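Side-chain contact in ABC-type transport system, sugar-family extracellular solute-binding protein (Peptoclostridium difficile 630, PDB 6HNI), which probably delivers tyrosine to an ABC transporter as its extracellular substrate-binding lipoprotein, and has adhesive properties: residues A[70-73]-A[74-77]. The protein carries 1 engineered substitution. Sequence-based numbering, arbitrary orientation.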
loop_
_atom_site.group_PDB
_atom_site.type_symbol
_atom_site.label_atom_id
_atom_site.label_comp_id
_atom_site.label_asym_id
_atom_site.label_seq_id
_atom_site.Cartn_x
_atom_site.Cartn_y
_atom_site.Cartn_z
ATOM N N MET A 70 -11.094 6.637 -10.043
ATOM C CA MET A 70 -11.468 7.455 -8.893
ATOM C C MET A 70 -12.953 7.752 -8.780
ATOM O O MET A 70 -13.513 7.603 -7.668
ATOM C CB MET A 70 -10.636 8.721 -8.756
ATOM C CG MET A 70 -9.165 8.430 -8.547
ATOM S SD MET A 70 -8.768 7.511 -7.058
ATOM C CE MET A 70 -7.234 6.772 -7.600
ATOM N N PRO A 71 -13.666 8.018 -9.882
ATOM C CA PRO A 71 -15.104 8.200 -9.749
ATOM C C PRO A 71 -15.848 6.969 -9.212
ATOM O O PRO A 71 -16.860 7.108 -8.475
ATOM C CB PRO A 71 -15.569 8.509 -11.163
ATOM C CG PRO A 71 -14.396 9.190 -11.757
ATOM C CD PRO A 71 -13.173 8.525 -11.181
ATOM N N THR A 72 -15.354 5.790 -9.595
ATOM C CA THR A 72 -15.977 4.556 -9.167
ATOM C C THR A 72 -15.720 4.359 -7.684
ATOM O O THR A 72 -16.601 3.785 -6.987
ATOM C CB THR A 72 -15.501 3.370 -10.006
ATOM O OG1 THR A 72 -15.717 3.682 -11.396
ATOM C CG2 THR A 72 -16.276 2.100 -9.691
ATOM N N THR A 73 -14.614 4.793 -7.108
ATOM C CA THR A 73 -14.473 4.687 -5.619
ATOM C C THR A 73 -15.595 5.453 -4.965
ATOM O O THR A 73 -16.104 5.042 -3.857
ATOM C CB THR A 73 -13.113 5.212 -5.053
ATOM O OG1 THR A 73 -12.995 6.618 -5.223
ATOM C CG2 THR A 73 -11.965 4.511 -5.679
ATOM N N GLN A 74 -16.028 6.551 -5.559
ATOM C CA GLN A 74 -17.063 7.389 -4.969
ATOM C C GLN A 74 -18.446 6.799 -5.184
ATOM O O GLN A 74 -19.256 6.812 -4.230
ATOM C CB GLN A 74 -16.990 8.792 -5.572
ATOM C CG GLN A 74 -15.653 9.471 -5.260
ATOM C CD GLN A 74 -15.572 10.119 -3.906
ATOM O OE1 GLN A 74 -16.564 10.298 -3.194
ATOM N NE2 GLN A 74 -14.345 10.502 -3.521
ATOM N N SER A 75 -18.738 6.249 -6.347
ATOM C CA SER A 75 -20.051 5.609 -6.576
ATOM C C SER A 75 -20.181 4.351 -5.746
ATOM O O SER A 75 -21.309 4.092 -5.275
ATOM C CB SER A 75 -20.289 5.307 -8.050
ATOM O OG SER A 75 -19.327 4.454 -8.621
ATOM N N ILE A 76 -19.132 3.564 -5.571
ATOM C CA ILE A 76 -19.221 2.344 -4.707
ATOM C C ILE A 76 -19.614 2.817 -3.333
ATOM O O ILE A 76 -20.487 2.180 -2.681
ATOM C CB ILE A 76 -17.871 1.590 -4.674
ATOM C CG1 ILE A 76 -17.594 0.898 -6.034
ATOM C CG2 ILE A 76 -17.790 0.657 -3.490
ATOM C CD1 ILE A 76 -16.186 0.430 -6.234
ATOM N N ALA A 77 -18.933 3.819 -2.813
ATOM C CA ALA A 77 -19.138 4.284 -1.427
ATOM C C ALA A 77 -20.514 4.844 -1.259
ATOM O O ALA A 77 -21.211 4.565 -0.253
ATOM C CB ALA A 77 -18.095 5.299 -1.032
#
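Met70 O accepts from two groups in the first turn of helix 70-82: a weak bond from Gln74 N at 3.4 Å, and the hydroxyl of Thr73, whose OG1 lies 2.7 Å from Met70 O, in the carbonyl plane and on a lone pair. Thr73 reaches back because OG1 stands between its own backbone N and carbonyl carbon (chi1 67°). Gln74, bent at chi2, crosses Thr73 at a slant, with Gln74 CG 3.9 Å from Thr73 OG1. Pro71 O, one residue on, receives Ser75 N and, weakly, Gln74 N. The i to i+4 pairing, already made by Ser75 N on Pro71 O, continues with Ile76 N on Thr72 O (2.9 Å, 167° at the hydrogen).

Thr72 OG1 is hydrogen-bonded to Asp69, just before the helix; Thr72 CG2 points toward the next turn. Thr73, Gln74 and Ala77 lie against helix 93-102, joining two helices beside the five-stranded parallel sheet of this periplasmic-binding-protein fold; Met70 has its side chain about 9 Å from the bound tyrosine. On the Thr72 side, CG2 is anti to the backbone N (chi1 -54° for OG1), which brings Thr72 CG2 to 3.8 Å from Ile76 CD1.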